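STU0660 (Streptococcus thermophilus, PDB 3ZTH) takes part in CRISPR-mediated bacterial immunity as a large Csn2 protein of the P-loop NTPase clan, binding magnesium ions and probably DNA. Local coordinates at residues H190-T195 against Y229-F234; K276-N281 against L318-Q323; Y299-M304 against Q323-S328. All coordinates share one frame; numbering follows the deposited sequence.

Contact 1 (H190-T195 against Y229-F234); sequences HLLSQT and YPNLTF
Leu192 and Tyr229 meet where helix 177-192 runs out beside the second junction of a beta-alpha-beta crossover: strand 199-204, helix 212-228 and the parallel strand 232-237, part of the central sheet of this P-loop NTPase-type fold. Tyr229 sits in the turn that links that helix to its second strand, and its side chain reaches back along the end of helix 177-192. Its CB is already within 4.1 Å of Leu192 CD1. With CG anti to the carbonyl carbon (chi1 -61°), the ring lies with one face against Leu192. Ring atom CD2 of Tyr229 lies 3.6 Å from Leu192 CD1, while CB of the same leucine stands 3.5 Å above the centroid of the Tyr229 ring and only 5° off its normal, a well-centred CH-pi contact on one face. On the opposite side of the ring from CD2, Tyr229 CE1 comes within 3.3 Å of the Leu192 carbonyl O, which itself accepts the Thr195 N-H in the type I turn that starts at Leu192, the last helical residue. At the tip, Tyr229 OH rests 3.3 Å from Ser193 CB; its hydrogen-bond partner is the carboxylate of Asp189, one turn back on the helix. The ring is thus held at its face by a leucine and at its tip by an acid of the same helix.

Beyond the ring, Leu192 continues toward the strand. Its CD1 meets Leu232 CD2 at 3.6 Å, the two side chains crossing at about a right angle, and both leucines also touch Tyr199 on the neighbouring strand. Asn231 folds in alongside, its ND2 hydrogen-bonded to Glu197 O. At the helix end, Ser193 OG turns back to donate a 2.6 Å bond to His190 O, approaching from above the carbonyl plane.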
loop_
_atom_site.group_PDB
_atom_site.type_symbol
_atom_site.label_atom_id
_atom_site.label_comp_id
_atom_site.label_asym_id
_atom_site.label_seq_id
_atom_site.Cartn_x
_atom_site.Cartn_y
_atom_site.Cartn_z
ATOM N N HIS A 190 30.190 13.460 -18.959
ATOM C CA HIS A 190 30.944 12.551 -18.110
ATOM C C HIS A 190 30.394 11.139 -18.152
ATOM O O HIS A 190 31.153 10.179 -18.040
ATOM C CB HIS A 190 30.965 13.071 -16.666
ATOM C CG HIS A 190 31.586 14.428 -16.522
ATOM N ND1 HIS A 190 31.629 15.106 -15.323
ATOM C CD2 HIS A 190 32.162 15.248 -17.436
ATOM C CE1 HIS A 190 32.200 16.285 -15.505
ATOM N NE2 HIS A 190 32.531 16.396 -16.778
ATOM N N LEU A 191 29.082 10.993 -18.310
ATOM C CA LEU A 191 28.514 9.656 -18.382
ATOM C C LEU A 191 28.870 8.997 -19.717
ATOM O O LEU A 191 29.389 7.886 -19.745
ATOM C CB LEU A 191 26.993 9.687 -18.229
ATOM C CG LEU A 191 26.384 8.277 -18.321
ATOM C CD1 LEU A 191 26.735 7.512 -17.057
ATOM C CD2 LEU A 191 24.883 8.330 -18.486
ATOM N N LEU A 192 28.599 9.688 -20.822
ATOM C CA LEU A 192 28.880 9.147 -22.149
ATOM C C LEU A 192 30.330 8.756 -22.357
ATOM O O LEU A 192 30.625 7.903 -23.190
ATOM C CB LEU A 192 28.476 10.145 -23.239
ATOM C CG LEU A 192 26.980 10.413 -23.400
ATOM C CD1 LEU A 192 26.742 11.431 -24.497
ATOM C CD2 LEU A 192 26.270 9.114 -23.732
ATOM N N SER A 193 31.233 9.374 -21.602
ATOM C CA SER A 193 32.659 9.090 -21.740
ATOM C C SER A 193 32.995 7.705 -21.226
ATOM O O SER A 193 34.136 7.253 -21.325
ATOM C CB SER A 193 33.492 10.127 -20.977
ATOM O OG SER A 193 33.302 10.011 -19.577
ATOM N N GLN A 194 31.992 7.026 -20.687
ATOM C CA GLN A 194 32.197 5.696 -20.144
ATOM C C GLN A 194 31.158 4.689 -20.631
ATOM O O GLN A 194 30.867 3.708 -19.946
ATOM C CB GLN A 194 32.194 5.782 -18.617
ATOM C CG GLN A 194 33.272 6.719 -18.079
ATOM C CD GLN A 194 33.105 7.026 -16.605
ATOM O OE1 GLN A 194 32.097 7.611 -16.186
ATOM N NE2 GLN A 194 34.094 6.634 -15.802
ATOM N N THR A 195 30.605 4.935 -21.818
ATOM C CA THR A 195 29.606 4.043 -22.405
ATOM C C THR A 195 29.507 4.218 -23.909
ATOM O O THR A 195 29.673 5.315 -24.435
ATOM C CB THR A 195 28.205 4.289 -21.828
ATOM O OG1 THR A 195 28.251 4.182 -20.400
ATOM C CG2 THR A 195 27.220 3.256 -22.373
ATOM N N TYR A 229 30.624 12.031 -29.310
ATOM C CA TYR A 229 30.021 10.739 -29.027
ATOM C C TYR A 229 29.128 10.295 -30.172
ATOM O O TYR A 229 27.970 10.690 -30.263
ATOM C CB TYR A 229 29.205 10.814 -27.742
ATOM C CG TYR A 229 30.022 11.172 -26.525
ATOM C CD1 TYR A 229 30.920 10.260 -25.967
ATOM C CD2 TYR A 229 29.908 12.430 -25.937
ATOM C CE1 TYR A 229 31.683 10.593 -24.849
ATOM C CE2 TYR A 229 30.666 12.777 -24.822
ATOM C CZ TYR A 229 31.549 11.855 -24.283
ATOM O OH TYR A 229 32.291 12.204 -23.180
ATOM N N PRO A 230 29.658 9.456 -31.062
ATOM C CA PRO A 230 28.901 8.953 -32.213
ATOM C C PRO A 230 27.566 8.354 -31.792
ATOM O O PRO A 230 26.592 8.371 -32.542
ATOM C CB PRO A 230 29.831 7.889 -32.795
ATOM C CG PRO A 230 31.194 8.411 -32.447
ATOM C CD PRO A 230 31.017 8.884 -31.027
ATOM N N ASN A 231 27.537 7.834 -30.574
ATOM C CA ASN A 231 26.359 7.173 -30.036
ATOM C C ASN A 231 25.270 8.099 -29.499
ATOM O O ASN A 231 24.269 7.630 -28.960
ATOM C CB ASN A 231 26.801 6.193 -28.942
ATOM C CG ASN A 231 27.656 6.860 -27.868
ATOM O OD1 ASN A 231 28.517 7.689 -28.171
ATOM N ND2 ASN A 231 27.431 6.488 -26.610
ATOM N N LEU A 232 25.453 9.404 -29.661
ATOM C CA LEU A 232 24.481 10.367 -29.151
ATOM C C LEU A 232 23.584 10.981 -30.216
ATOM O O LEU A 232 24.055 11.395 -31.271
ATOM C CB LEU A 232 25.208 11.487 -28.408
ATOM C CG LEU A 232 24.359 12.595 -27.788
ATOM C CD1 LEU A 232 23.327 11.984 -26.847
ATOM C CD2 LEU A 232 25.268 13.570 -27.043
ATOM N N THR A 233 22.289 11.044 -29.925
ATOM C CA THR A 233 21.324 11.627 -30.849
ATOM C C THR A 233 20.372 12.591 -30.141
ATOM O O THR A 233 19.813 12.284 -29.083
ATOM C CB THR A 233 20.477 10.548 -31.556
ATOM O OG1 THR A 233 21.322 9.749 -32.391
ATOM C CG2 THR A 233 19.407 11.193 -32.419
ATOM N N PHE A 234 20.204 13.760 -30.747
ATOM C CA PHE A 234 19.323 14.796 -30.224
ATOM C C PHE A 234 18.139 15.052 -31.174
ATOM O O PHE A 234 18.308 15.100 -32.394
ATOM C CB PHE A 234 20.110 16.102 -30.060
ATOM C CG PHE A 234 20.876 16.207 -28.772
ATOM C CD1 PHE A 234 20.235 16.566 -27.595
ATOM C CD2 PHE A 234 22.254 15.999 -28.744
ATOM C CE1 PHE A 234 20.961 16.724 -26.404
ATOM C CE2 PHE A 234 22.985 16.152 -27.564
ATOM C CZ PHE A 234 22.340 16.514 -26.399
#

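Contact 2 (K276-N281 against L318-Q323); sequences KYYPSN and LNILNQ
Ile320 reaches from helix 312-324 to Tyr277, Tyr278 and Pro279, where the chain leaves helix 267-277, and its two branches divide the work. Ile320 CG2, anti to the backbone N, packs 3.7 Å from Tyr277 CB. CG1 sits beside the backbone N, and the extended second torsion (chi2 175°) carries Ile320 CD1 outward to 3.9 Å from Tyr278 CA. The same Ile320 methyl lies 4.2 Å from Tyr278 CD1 and also touches Pro279 CD, the proline ring carbon that covers one face of the Tyr278 ring.

One helical turn along, Gln323 is stretched out, CG anti to the backbone N (chi1 -175°) and the chain straight beyond it, so its amide arrives beside the Tyr277 ring. Gln323 OE1 stops 3.5 Å from Tyr277 CE2, the amide and ring planes 62° apart. This is van der Waals contact; no hydrogen bond joins the two segments.

Tyr278 points the other way, onto Val313, Val316 and Ile317. Phe345 of the third subunit packs on both Pro279 and Ile320, making this mostly apolar packing of helix 312-324 against the C-terminal end of helix 267-277, at an interface between subunits of the tetramer.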
loop_
_atom_site.group_PDB
_atom_site.type_symbol
_atom_site.label_atom_id
_atom_site.label_comp_id
_atom_site.label_asym_id
_atom_site.label_seq_id
_atom_site.Cartn_x
_atom_site.Cartn_y
_atom_site.Cartn_z
ATOM N N LYS A 276 18.833 29.452 -59.216
ATOM C CA LYS A 276 18.332 29.320 -60.581
ATOM C C LYS A 276 16.971 30.003 -60.753
ATOM O O LYS A 276 16.678 30.564 -61.808
ATOM C CB LYS A 276 18.226 27.845 -60.978
ATOM C CG LYS A 276 17.704 27.657 -62.393
ATOM C CD LYS A 276 17.619 26.195 -62.831
ATOM C CE LYS A 276 17.172 26.107 -64.305
ATOM N NZ LYS A 276 17.081 24.714 -64.849
ATOM N N TYR A 277 16.147 29.960 -59.709
ATOM C CA TYR A 277 14.819 30.567 -59.733
ATOM C C TYR A 277 14.767 32.018 -59.265
ATOM O O TYR A 277 13.763 32.697 -59.468
ATOM C CB TYR A 277 13.861 29.760 -58.865
ATOM C CG TYR A 277 13.308 28.524 -59.520
ATOM C CD1 TYR A 277 13.990 27.311 -59.444
ATOM C CD2 TYR A 277 12.087 28.558 -60.200
ATOM C CE1 TYR A 277 13.471 26.160 -60.022
ATOM C CE2 TYR A 277 11.558 27.410 -60.779
ATOM C CZ TYR A 277 12.255 26.217 -60.681
ATOM O OH TYR A 277 11.727 25.069 -61.213
ATOM N N TYR A 278 15.830 32.501 -58.634
ATOM C CA TYR A 278 15.832 33.875 -58.146
ATOM C C TYR A 278 15.507 34.876 -59.262
ATOM O O TYR A 278 16.131 34.865 -60.329
ATOM C CB TYR A 278 17.182 34.217 -57.526
ATOM C CG TYR A 278 17.072 35.230 -56.420
ATOM C CD1 TYR A 278 16.531 34.877 -55.187
ATOM C CD2 TYR A 278 17.501 36.541 -56.602
ATOM C CE1 TYR A 278 16.417 35.801 -54.156
ATOM C CE2 TYR A 278 17.392 37.478 -55.575
ATOM C CZ TYR A 278 16.851 37.100 -54.358
ATOM O OH TYR A 278 16.733 38.017 -53.341
ATOM N N PRO A 279 14.534 35.769 -59.016
ATOM C CA PRO A 279 14.094 36.789 -59.976
ATOM C C PRO A 279 15.069 37.942 -60.204
ATOM O O PRO A 279 14.731 38.929 -60.864
ATOM C CB PRO A 279 12.782 37.271 -59.374
ATOM C CG PRO A 279 13.082 37.224 -57.909
ATOM C CD PRO A 279 13.784 35.882 -57.754
ATOM N N SER A 280 16.278 37.822 -59.674
ATOM C CA SER A 280 17.256 38.886 -59.832
ATOM C C SER A 280 18.661 38.329 -59.975
ATOM O O SER A 280 18.925 37.184 -59.611
ATOM C CB SER A 280 17.174 39.825 -58.621
ATOM O OG SER A 280 18.363 40.569 -58.442
ATOM N N ASN A 281 19.557 39.146 -60.522
ATOM C CA ASN A 281 20.954 38.759 -60.708
ATOM C C ASN A 281 21.691 38.930 -59.395
ATOM O O ASN A 281 22.743 38.336 -59.174
ATOM C CB ASN A 281 21.608 39.635 -61.772
ATOM C CG ASN A 281 21.221 39.228 -63.175
ATOM O OD1 ASN A 281 21.080 40.075 -64.059
ATOM N ND2 ASN A 281 21.065 37.923 -63.396
ATOM N N LEU A 318 11.042 32.069 -49.605
ATOM C CA LEU A 318 9.956 31.222 -49.128
ATOM C C LEU A 318 9.154 30.668 -50.305
ATOM O O LEU A 318 8.891 29.462 -50.381
ATOM C CB LEU A 318 9.046 32.028 -48.188
ATOM C CG LEU A 318 7.693 31.519 -47.653
ATOM C CD1 LEU A 318 7.520 30.041 -47.839
ATOM C CD2 LEU A 318 7.586 31.873 -46.190
ATOM N N ASN A 319 8.777 31.551 -51.224
ATOM C CA ASN A 319 7.999 31.161 -52.391
ATOM C C ASN A 319 8.741 30.162 -53.248
ATOM O O ASN A 319 8.172 29.157 -53.690
ATOM C CB ASN A 319 7.646 32.390 -53.230
ATOM C CG ASN A 319 6.493 33.181 -52.643
ATOM O OD1 ASN A 319 6.001 32.869 -51.556
ATOM N ND2 ASN A 319 6.051 34.206 -53.362
ATOM N N ILE A 320 10.016 30.435 -53.486
ATOM C CA ILE A 320 10.827 29.552 -54.305
ATOM C C ILE A 320 10.972 28.187 -53.645
ATOM O O ILE A 320 10.776 27.153 -54.296
ATOM C CB ILE A 320 12.222 30.180 -54.589
ATOM C CG1 ILE A 320 12.046 31.449 -55.429
ATOM C CG2 ILE A 320 13.096 29.202 -55.336
ATOM C CD1 ILE A 320 13.327 32.231 -55.678
ATOM N N LEU A 321 11.290 28.176 -52.350
ATOM C CA LEU A 321 11.453 26.915 -51.639
ATOM C C LEU A 321 10.189 26.086 -51.714
ATOM O O LEU A 321 10.243 24.887 -52.015
ATOM C CB LEU A 321 11.843 27.152 -50.180
ATOM C CG LEU A 321 13.312 27.538 -49.983
ATOM C CD1 LEU A 321 13.562 27.859 -48.524
ATOM C CD2 LEU A 321 14.221 26.403 -50.452
ATOM N N ASN A 322 9.048 26.711 -51.450
ATOM C CA ASN A 322 7.791 25.979 -51.525
ATOM C C ASN A 322 7.664 25.309 -52.885
ATOM O O ASN A 322 7.320 24.134 -52.979
ATOM C CB ASN A 322 6.612 26.912 -51.294
ATOM C CG ASN A 322 6.055 26.788 -49.903
ATOM O OD1 ASN A 322 5.258 27.619 -49.464
ATOM N ND2 ASN A 322 6.467 25.739 -49.193
ATOM N N GLN A 323 7.958 26.060 -53.938
ATOM C CA GLN A 323 7.884 25.526 -55.287
ATOM C C GLN A 323 8.761 24.279 -55.451
ATOM O O GLN A 323 8.359 23.324 -56.116
ATOM C CB GLN A 323 8.294 26.599 -56.300
ATOM C CG GLN A 323 8.127 26.152 -57.733
ATOM C CD GLN A 323 8.266 27.278 -58.737
ATOM O OE1 GLN A 323 8.191 27.048 -59.947
ATOM N NE2 GLN A 323 8.463 28.503 -58.248
#

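Contact 3 (Y299-M304 against Q323-S328); sequences YLLTKM and QLFHFS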
loop_
_atom_site.group_PDB
_atom_site.type_symbol
_atom_site.label_atom_id
_atom_site.label_comp_id
_atom_site.label_asym_id
_atom_site.label_seq_id
_atom_site.Cartn_x
_atom_site.Cartn_y
_atom_site.Cartn_z
ATOM N N TYR A 299 7.804 27.894 -41.863
ATOM C CA TYR A 299 6.559 28.234 -42.547
ATOM C C TYR A 299 6.347 27.562 -43.897
ATOM O O TYR A 299 5.391 27.873 -44.589
ATOM C CB TYR A 299 6.467 29.749 -42.733
ATOM C CG TYR A 299 6.466 30.495 -41.430
ATOM C CD1 TYR A 299 5.345 30.482 -40.599
ATOM C CD2 TYR A 299 7.606 31.174 -40.997
ATOM C CE1 TYR A 299 5.360 31.127 -39.355
ATOM C CE2 TYR A 299 7.635 31.821 -39.758
ATOM C CZ TYR A 299 6.511 31.792 -38.944
ATOM O OH TYR A 299 6.549 32.418 -37.723
ATOM N N LEU A 300 7.225 26.641 -44.273
ATOM C CA LEU A 300 7.094 25.968 -45.557
ATOM C C LEU A 300 5.968 24.949 -45.545
ATOM O O LEU A 300 5.572 24.470 -44.490
ATOM C CB LEU A 300 8.412 25.280 -45.914
ATOM C CG LEU A 300 9.590 26.254 -46.010
ATOM C CD1 LEU A 300 10.891 25.502 -46.210
ATOM C CD2 LEU A 300 9.338 27.226 -47.163
ATOM N N LEU A 301 5.449 24.624 -46.725
ATOM C CA LEU A 301 4.379 23.635 -46.857
ATOM C C LEU A 301 3.171 23.984 -45.992
ATOM O O LEU A 301 2.537 23.108 -45.410
ATOM C CB LEU A 301 4.901 22.248 -46.464
ATOM C CG LEU A 301 6.364 21.961 -46.824
ATOM C CD1 LEU A 301 6.765 20.591 -46.291
ATOM C CD2 LEU A 301 6.564 22.036 -48.324
ATOM N N THR A 302 2.852 25.266 -45.906
ATOM C CA THR A 302 1.717 25.684 -45.098
ATOM C C THR A 302 0.832 26.675 -45.828
ATOM O O THR A 302 1.270 27.783 -46.148
ATOM C CB THR A 302 2.160 26.366 -43.774
ATOM O OG1 THR A 302 3.030 25.501 -43.038
ATOM C CG2 THR A 302 0.945 26.676 -42.917
ATOM N N LYS A 303 -0.401 26.276 -46.117
ATOM C CA LYS A 303 -1.319 27.201 -46.747
ATOM C C LYS A 303 -1.766 28.006 -45.542
ATOM O O LYS A 303 -2.391 27.465 -44.633
ATOM C CB LYS A 303 -2.522 26.490 -47.357
ATOM C CG LYS A 303 -3.449 27.465 -48.055
ATOM C CD LYS A 303 -4.828 26.886 -48.322
ATOM C CE LYS A 303 -5.727 27.936 -48.973
ATOM N NZ LYS A 303 -7.119 27.446 -49.189
HETATM N N MSE A 304 -1.439 29.291 -45.522
HETATM C CA MSE A 304 -1.793 30.112 -44.381
HETATM C C MSE A 304 -2.913 31.111 -44.576
HETATM O O MSE A 304 -3.068 31.700 -45.642
HETATM C CB MSE A 304 -0.543 30.812 -43.865
HETATM C CG MSE A 304 0.433 29.822 -43.264
HETATM SE SE MSE A 304 2.091 30.564 -42.664
HETATM C CE MSE A 304 2.862 30.873 -44.417
ATOM N N GLN A 323 7.958 26.060 -53.938
ATOM C CA GLN A 323 7.884 25.526 -55.287
ATOM C C GLN A 323 8.761 24.279 -55.451
ATOM O O GLN A 323 8.359 23.324 -56.116
ATOM C CB GLN A 323 8.294 26.599 -56.300
ATOM C CG GLN A 323 8.127 26.152 -57.733
ATOM C CD GLN A 323 8.266 27.278 -58.737
ATOM O OE1 GLN A 323 8.191 27.048 -59.947
ATOM N NE2 GLN A 323 8.463 28.503 -58.248
ATOM N N LEU A 324 9.946 24.282 -54.839
ATOM C CA LEU A 324 10.858 23.139 -54.925
ATOM C C LEU A 324 10.259 21.893 -54.298
ATOM O O LEU A 324 10.712 20.777 -54.553
ATOM C CB LEU A 324 12.189 23.444 -54.239
ATOM C CG LEU A 324 13.049 24.545 -54.856
ATOM C CD1 LEU A 324 14.424 24.459 -54.235
ATOM C CD2 LEU A 324 13.159 24.385 -56.374
ATOM N N PHE A 325 9.253 22.088 -53.458
ATOM C CA PHE A 325 8.579 20.976 -52.810
ATOM C C PHE A 325 7.220 20.791 -53.470
ATOM O O PHE A 325 6.391 20.012 -53.020
ATOM C CB PHE A 325 8.417 21.251 -51.315
ATOM C CG PHE A 325 9.691 21.093 -50.533
ATOM C CD1 PHE A 325 10.229 19.832 -50.306
ATOM C CD2 PHE A 325 10.362 22.201 -50.034
ATOM C CE1 PHE A 325 11.415 19.679 -49.595
ATOM C CE2 PHE A 325 11.546 22.056 -49.324
ATOM C CZ PHE A 325 12.074 20.795 -49.103
ATOM N N HIS A 326 7.008 21.517 -54.555
ATOM C CA HIS A 326 5.762 21.436 -55.283
ATOM C C HIS A 326 4.579 21.844 -54.413
ATOM O O HIS A 326 3.463 21.364 -54.609
ATOM C CB HIS A 326 5.560 20.017 -55.814
ATOM C CG HIS A 326 6.635 19.573 -56.752
ATOM N ND1 HIS A 326 6.927 20.246 -57.919
ATOM C CD2 HIS A 326 7.501 18.533 -56.691
ATOM C CE1 HIS A 326 7.928 19.642 -58.535
ATOM N NE2 HIS A 326 8.295 18.600 -57.811
ATOM N N PHE A 327 4.823 22.716 -53.441
ATOM C CA PHE A 327 3.740 23.192 -52.595
ATOM C C PHE A 327 3.302 24.514 -53.216
ATOM O O PHE A 327 4.141 25.367 -53.527
ATOM C CB PHE A 327 4.214 23.410 -51.163
ATOM C CG PHE A 327 3.091 23.517 -50.173
ATOM C CD1 PHE A 327 2.383 22.388 -49.784
ATOM C CD2 PHE A 327 2.718 24.751 -49.651
ATOM C CE1 PHE A 327 1.323 22.489 -48.892
ATOM C CE2 PHE A 327 1.657 24.857 -48.758
ATOM C CZ PHE A 327 0.962 23.730 -48.379
ATOM N N SER A 328 1.994 24.683 -53.380
ATOM C CA SER A 328 1.419 25.870 -54.017
ATOM C C SER A 328 1.352 27.207 -53.265
ATOM O O SER A 328 1.234 28.259 -53.896
ATOM C CB SER A 328 0.012 25.536 -54.514
ATOM O OG SER A 328 -0.855 25.262 -53.418
#
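Leu301 and Phe327 meet backbone to ring. The CA of Leu301 stands 3.4 Å from the centroid of the Phe327 ring and 9° off its normal, a CH-pi contact centred on one face. The main chain then runs outward across the ring: Leu301 C lies 3.3 Å from Phe327 CZ, and Thr302 N comes obliquely to 3.1 Å from CE2 of that ring. Lys303 N has by then reached the ring edge, near its plane. Phe327 can lie along the loop in this way because its CG is anti to the backbone N (chi1 -164°).

The apolar packing runs through a single methyl. Leu301 CD2 fits between two aromatic side chains at their bases, 3.6 Å from Phe325 CB and 3.9 Å from Phe327 CB. The Phe325 ring itself meets that of Tyr265, the two planes almost parallel.

Two residues apart, these phenylalanines are brought round by a Schellman motif that ends helix 312-324. His326 is its C' residue, with positive phi; its N donates to Gln323 O at 2.7 Å, and Phe327 N probably bonds to Asn322 O. The chain thereby swings off the helix and back over the 299-304 loop.

No hydrogen bond crosses between the two segments, and several polar groups of the loop bond to residues elsewhere. Lys303 N, at the ring edge, donates to the Asp259 carboxylate, and the backbones of Leu301 and Asp259 are also bonded. Thr302 directs its CB away from segment 323-328, and its OG1 is hydrogen-bonded to Ser258 OG. A magnesium site lies nearby: the Thr302 side chain touches Gln26, which is a ligand of that site together with Asp240, and the bound magnesium ion is about 8 Å from the threonine side chain.

In the fold
Contact 1 closes along the chain before the other two open, and it belongs to the sheet region: helix 177-192 against the start of strand 232-237. Contacts 2 and 3 lie in the helical part that follows, their centres 12 Å apart and their segments alternating in sequence. Both use helix 312-324 and share Gln323; contact 2 packs the helix against the end of helix 267-277, and contact 3 ties its C-terminal end to the 299-304 loop. Contact 1 is centred 41 Å from contact 2 and 37 Å from contact 3, without touching either. Helix 312-324 thus takes part in a subunit interface at contact 2 and, at its C-terminal end, packs against the loop whose Thr302 lies near a magnesium site.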